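Local coordinates for 4-aminobutyrate transaminase (PDB 6WOP), which catalyses, as a pyridoxal-phosphate-dependent class-III aminotransferase, the transfer of the amino group of 4-aminobutyrate to 2-oxoglutarate, at residues A[3-8]-A[38-43]; A[239-244]-A[251-256]. One frame throughout, in Å; residues are numbered along the deposited sequence.

Contact 1 comes first along the chain. It brings the start of helix 4-15 onto the turn between strands 35-38 and 43-46, and so closes a loop of about thirty residues that includes strand 28-32. Contact 2 opens some two hundred residues later. It closes a much shorter loop, from the end of strand 236-240 to the 3-10 segment at 254-256. The two loops are in series and neither nest nor cross. Contact 1 is peripheral and ties the N-terminal helix to one mixed sheet. Contact 2 is buried beside the other mixed sheet. Their centres are about 37 Å apart, and they do not touch.

Contact 1 of 2, residues A[3-8]-A[38-43]; sequences TQHSAL and DKEGNQ
Asp-38 OD1, in a residue whose CB comes obliquely to 4.5 Å from His-5 CE1, is gripped by backbone N-H groups of Glu-40 and Asn-42. Asn-42 N donates to Asp-38 OD1 at 2.8 Å, from above the carboxylate plane. A weak bond from Glu-40 N is added. The other oxygen, Asp-38 OD2, takes Asn-42 ND2 at 2.8 Å on its syn lone pair. This bond is nearly straight, at 166°, and lies in the amide plane. These bonds fix the rotation of the carboxylate. Residues 38-41 form a type I beta turn, with Gly-41 N bonded to Asp-38 O. It lies in the tight beta hairpin that joins strand 35-38 to strand 43-46, and the first turn of helix 4-15 rests against it.

His-5 is the main helix residue here. The Glu-40 carboxylate lies over the centre of one ring face, with CD 3.8 Å above the plane. The two planes are 62° apart. The approach of Glu-40 OE1 to His-5 CE1 is too short to rely on, and OE1 hydrogen-bonds to neither ring nitrogen. Lys-39 runs past the ring at NE2: its CB is 3.4 Å from His-5 NE2, and its CG lies in the ring plane at the edge. Further out, Lys-39 CD meets Leu-8 CD1 at 3.7 Å, the two side chains crossing at about a right angle. The lysine chain then bends at chi3 and chi4, and NZ forms a salt bridge with Glu-85 of the second subunit. Leu-8 also packs on that Glu-85, while Tyr-27 meets the His-5 ring edge-to-face.

Contact 2 of 2, residues A[239-244]-A[251-256]; sequences ADEVQS and KLFAMN
Glu-241 spreads its carboxylate across two successive backbone N-H groups, those of Ala-254 and Met-255, one to each oxygen. Ala-254 N donates to Glu-241 OE1 at 2.8 Å, on the syn lone pair. Met-255 N donates to Glu-241 OE2 at 2.9 Å, on the syn side but 20° out of the plane. Ser-244 OG gives Glu-241 OE1 a second bond, 2.6 Å long, from above the carboxylate plane. The buried carboxylate thus has three donors, which fix it with its two oxygens directed at the start of the 3-10 segment 254-256. These donors would probably stabilise its negative charge.

Glu-241 CD also lies at the edge of the Phe-253 ring, near the ring plane. Apolar contacts flank the polar core. Ala-239 CB meets Met-255 CG at 3.5 Å. On the Ser-244 side, its CB is 3.9 Å from Ala-254 CB. Phe-253 N donates to Asn-256 OD1 at 3.1 Å, which fastens the loop end to the 3-10 turn. An Asx turn, with Val-242 N bonded to Asp-240 OD1, shapes the first segment.

Strand 236-240 belongs to the mixed sheet of the large domain of this fold-type I aminotransferase. It runs between strands 201-206 and 264-267, and Ala-239 pairs by backbone bonds with the latter. Glu-241 packs on Ile-265 and Phe-253 on Met-267 of strand 264-267, while Ser-244 reaches Met-356 of strand 356-361 in the other sheet.

Contact 1 of 2, residues A[3-8]-A[38-43]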
loop_
_atom_site.group_PDB
_atom_site.type_symbol
_atom_site.label_atom_id
_atom_site.label_comp_id
_atom_site.label_asym_id
_atom_site.label_seq_id
_atom_site.Cartn_x
_atom_site.Cartn_y
_atom_site.Cartn_z
ATOM N N THR A 3 42.798 14.898 23.509
ATOM C CA THR A 3 41.457 15.035 24.052
ATOM C C THR A 3 40.644 15.993 23.177
ATOM O O THR A 3 39.416 16.121 23.350
ATOM C CB THR A 3 41.488 15.507 25.554
ATOM O OG1 THR A 3 42.032 16.831 25.687
ATOM C CG2 THR A 3 42.366 14.586 26.357
ATOM N N GLN A 4 41.322 16.640 22.216
ATOM C CA GLN A 4 40.592 17.409 21.207
ATOM C C GLN A 4 39.648 16.526 20.394
ATOM O O GLN A 4 38.578 16.995 19.964
ATOM C CB GLN A 4 41.557 18.153 20.280
ATOM C CG GLN A 4 41.623 19.670 20.512
ATOM C CD GLN A 4 40.583 20.469 19.700
ATOM O OE1 GLN A 4 39.489 19.963 19.355
ATOM N NE2 GLN A 4 40.925 21.730 19.391
ATOM N N HIS A 5 40.005 15.251 20.166
ATOM C CA HIS A 5 39.050 14.372 19.476
ATOM C C HIS A 5 37.919 13.938 20.415
ATOM O O HIS A 5 36.798 13.706 19.971
ATOM C CB HIS A 5 39.774 13.156 18.858
ATOM C CG HIS A 5 40.102 13.324 17.392
ATOM N ND1 HIS A 5 40.428 12.265 16.565
ATOM C CD2 HIS A 5 40.171 14.434 16.611
ATOM C CE1 HIS A 5 40.661 12.710 15.336
ATOM N NE2 HIS A 5 40.519 14.023 15.340
ATOM N N SER A 6 38.189 13.850 21.712
ATOM C CA SER A 6 37.106 13.665 22.673
ATOM C C SER A 6 36.155 14.850 22.644
ATOM O O SER A 6 34.924 14.660 22.609
ATOM C CB SER A 6 37.681 13.472 24.080
ATOM O OG SER A 6 36.796 12.666 24.836
ATOM N N ALA A 7 36.702 16.085 22.624
ATOM C CA ALA A 7 35.859 17.284 22.524
ATOM C C ALA A 7 35.003 17.270 21.257
ATOM O O ALA A 7 33.808 17.636 21.273
ATOM C CB ALA A 7 36.732 18.544 22.572
ATOM N N LEU A 8 35.575 16.792 20.151
ATOM C CA LEU A 8 34.816 16.744 18.915
ATOM C C LEU A 8 33.724 15.691 18.945
ATOM O O LEU A 8 32.639 15.883 18.366
ATOM C CB LEU A 8 35.771 16.427 17.771
ATOM C CG LEU A 8 35.978 17.483 16.733
ATOM C CD1 LEU A 8 36.994 16.960 15.735
ATOM C CD2 LEU A 8 34.606 17.716 16.093
ATOM N N ASP A 38 44.343 11.707 9.775
ATOM C CA ASP A 38 43.419 12.248 10.743
ATOM C C ASP A 38 43.917 13.611 11.201
ATOM O O ASP A 38 44.976 14.107 10.791
ATOM C CB ASP A 38 43.187 11.274 11.921
ATOM C CG ASP A 38 44.416 11.095 12.824
ATOM O OD1 ASP A 38 45.421 11.838 12.695
ATOM O OD2 ASP A 38 44.384 10.162 13.655
ATOM N N LYS A 39 43.150 14.202 12.115
ATOM C CA LYS A 39 43.434 15.552 12.534
ATOM C C LYS A 39 44.725 15.634 13.310
ATOM O O LYS A 39 45.325 16.712 13.356
ATOM C CB LYS A 39 42.249 16.091 13.345
ATOM C CG LYS A 39 40.940 16.162 12.507
ATOM C CD LYS A 39 39.790 16.676 13.335
ATOM C CE LYS A 39 40.109 18.044 13.869
ATOM N NZ LYS A 39 40.294 18.980 12.724
ATOM N N GLU A 40 45.190 14.513 13.871
ATOM C CA GLU A 40 46.456 14.485 14.584
ATOM C C GLU A 40 47.633 14.032 13.750
ATOM O O GLU A 40 48.733 13.950 14.280
ATOM C CB GLU A 40 46.344 13.600 15.820
ATOM C CG GLU A 40 45.268 14.064 16.797
ATOM C CD GLU A 40 44.200 13.017 17.014
ATOM O OE1 GLU A 40 43.414 12.727 16.068
ATOM O OE2 GLU A 40 44.149 12.480 18.140
ATOM N N GLY A 41 47.454 13.762 12.464
ATOM C CA GLY A 41 48.576 13.449 11.598
ATOM C C GLY A 41 48.785 11.970 11.337
ATOM O O GLY A 41 49.642 11.625 10.503
ATOM N N ASN A 42 48.047 11.091 12.032
ATOM C CA ASN A 42 48.178 9.651 11.829
ATOM C C ASN A 42 47.745 9.295 10.415
ATOM O O ASN A 42 46.766 9.818 9.896
ATOM C CB ASN A 42 47.314 8.868 12.817
ATOM C CG ASN A 42 47.676 9.158 14.265
ATOM O OD1 ASN A 42 48.815 8.967 14.671
ATOM N ND2 ASN A 42 46.710 9.646 15.032
ATOM N N GLN A 43 48.462 8.372 9.808
ATOM C CA GLN A 43 48.215 7.968 8.431
ATOM C C GLN A 43 47.477 6.631 8.420
ATOM O O GLN A 43 47.826 5.718 9.185
ATOM C CB GLN A 43 49.572 7.823 7.728
ATOM C CG GLN A 43 49.614 8.365 6.345
ATOM C CD GLN A 43 51.030 8.384 5.763
ATOM O OE1 GLN A 43 51.831 9.297 6.012
ATOM N NE2 GLN A 43 51.350 7.327 5.036
#

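Contact 2 of 2, residues A[239-244]-A[251-256]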
loop_
_atom_site.group_PDB
_atom_site.type_symbol
_atom_site.label_atom_id
_atom_site.label_comp_id
_atom_site.label_asym_id
_atom_site.label_seq_id
_atom_site.Cartn_x
_atom_site.Cartn_y
_atom_site.Cartn_z
ATOM N N ALA A 239 20.027 -4.411 -13.659
ATOM C CA ALA A 239 21.286 -4.688 -12.964
ATOM C C ALA A 239 21.642 -3.479 -12.125
ATOM O O ALA A 239 21.833 -2.404 -12.677
ATOM C CB ALA A 239 22.413 -4.943 -13.977
ATOM N N ASP A 240 21.726 -3.632 -10.805
ATOM C CA ASP A 240 22.115 -2.502 -9.940
ATOM C C ASP A 240 23.630 -2.557 -9.769
ATOM O O ASP A 240 24.157 -3.384 -9.021
ATOM C CB ASP A 240 21.391 -2.577 -8.599
ATOM C CG ASP A 240 21.779 -1.429 -7.643
ATOM O OD1 ASP A 240 22.549 -0.504 -8.027
ATOM O OD2 ASP A 240 21.321 -1.460 -6.511
ATOM N N GLU A 241 24.344 -1.688 -10.500
ATOM C CA GLU A 241 25.789 -1.584 -10.431
ATOM C C GLU A 241 26.253 -0.336 -9.682
ATOM O O GLU A 241 27.344 0.189 -9.940
ATOM C CB GLU A 241 26.357 -1.596 -11.841
ATOM C CG GLU A 241 26.070 -2.913 -12.538
ATOM C CD GLU A 241 27.278 -3.551 -13.099
ATOM O OE1 GLU A 241 28.393 -3.426 -12.527
ATOM O OE2 GLU A 241 27.096 -4.230 -14.148
ATOM N N VAL A 242 25.449 0.147 -8.721
ATOM C CA VAL A 242 25.900 1.304 -7.943
ATOM C C VAL A 242 27.232 1.011 -7.259
ATOM O O VAL A 242 28.153 1.842 -7.298
ATOM C CB VAL A 242 24.810 1.694 -6.931
ATOM C CG1 VAL A 242 25.424 2.581 -5.884
ATOM C CG2 VAL A 242 23.685 2.369 -7.666
ATOM N N GLN A 243 27.398 -0.198 -6.695
ATOM C CA GLN A 243 28.667 -0.579 -6.035
ATOM C C GLN A 243 29.643 -1.343 -6.929
ATOM O O GLN A 243 30.864 -1.182 -6.783
ATOM C CB GLN A 243 28.373 -1.406 -4.764
ATOM C CG GLN A 243 29.585 -1.496 -3.801
ATOM C CD GLN A 243 29.244 -1.797 -2.348
ATOM O OE1 GLN A 243 30.065 -2.405 -1.639
ATOM N NE2 GLN A 243 28.049 -1.377 -1.888
ATOM N N SER A 244 29.179 -2.137 -7.888
ATOM C CA SER A 244 30.004 -3.008 -8.748
ATOM C C SER A 244 30.631 -2.301 -9.946
ATOM O O SER A 244 31.443 -2.918 -10.641
ATOM C CB SER A 244 29.144 -4.152 -9.287
ATOM O OG SER A 244 27.998 -3.623 -9.923
ATOM N N LYS A 251 36.271 -5.432 -15.198
ATOM C CA LYS A 251 35.733 -4.907 -16.452
ATOM C C LYS A 251 34.936 -3.686 -16.043
ATOM O O LYS A 251 34.710 -3.477 -14.853
ATOM C CB LYS A 251 34.861 -5.931 -17.213
ATOM C CG LYS A 251 35.666 -7.205 -17.666
ATOM C CD LYS A 251 34.733 -8.153 -18.458
ATOM C CE LYS A 251 35.434 -9.379 -18.978
ATOM N NZ LYS A 251 36.536 -8.957 -19.889
ATOM N N LEU A 252 34.508 -2.856 -17.003
ATOM C CA LEU A 252 33.937 -1.576 -16.577
ATOM C C LEU A 252 32.691 -1.801 -15.729
ATOM O O LEU A 252 32.558 -1.260 -14.616
ATOM C CB LEU A 252 33.631 -0.721 -17.784
ATOM C CG LEU A 252 33.188 0.718 -17.485
ATOM C CD1 LEU A 252 34.309 1.474 -16.742
ATOM C CD2 LEU A 252 32.795 1.414 -18.781
ATOM N N PHE A 253 31.788 -2.662 -16.209
ATOM C CA PHE A 253 30.578 -3.081 -15.489
ATOM C C PHE A 253 30.699 -4.559 -15.128
ATOM O O PHE A 253 31.194 -5.353 -15.930
ATOM C CB PHE A 253 29.337 -2.933 -16.358
ATOM C CG PHE A 253 28.974 -1.477 -16.630
ATOM C CD1 PHE A 253 28.271 -0.758 -15.700
ATOM C CD2 PHE A 253 29.393 -0.860 -17.791
ATOM C CE1 PHE A 253 27.982 0.594 -15.924
ATOM C CE2 PHE A 253 29.095 0.487 -18.025
ATOM C CZ PHE A 253 28.385 1.196 -17.090
ATOM N N ALA A 254 30.215 -4.947 -13.951
ATOM C CA ALA A 254 30.208 -6.383 -13.656
ATOM C C ALA A 254 29.426 -7.152 -14.718
ATOM O O ALA A 254 29.761 -8.289 -15.037
ATOM C CB ALA A 254 29.584 -6.611 -12.282
ATOM N N MET A 255 28.386 -6.541 -15.283
ATOM C CA MET A 255 27.576 -7.232 -16.291
ATOM C C MET A 255 28.401 -7.515 -17.531
ATOM O O MET A 255 28.040 -8.382 -18.335
ATOM C CB MET A 255 26.362 -6.366 -16.653
ATOM C CG MET A 255 25.256 -6.296 -15.606
ATOM S SD MET A 255 24.622 -7.944 -15.195
ATOM C CE MET A 255 23.945 -8.413 -16.802
ATOM N N ASN A 256 29.557 -6.838 -17.688
ATOM C CA ASN A 256 30.407 -7.154 -18.838
ATOM C C ASN A 256 31.006 -8.534 -18.774
ATOM O O ASN A 256 31.514 -9.006 -19.792
ATOM C CB ASN A 256 31.560 -6.160 -18.987
ATOM C CG ASN A 256 31.094 -4.839 -19.577
ATOM O OD1 ASN A 256 31.386 -3.760 -19.059
ATOM N ND2 ASN A 256 30.451 -4.922 -20.739
HETATM O O HOH W 1 33.153 -3.482 -12.645
#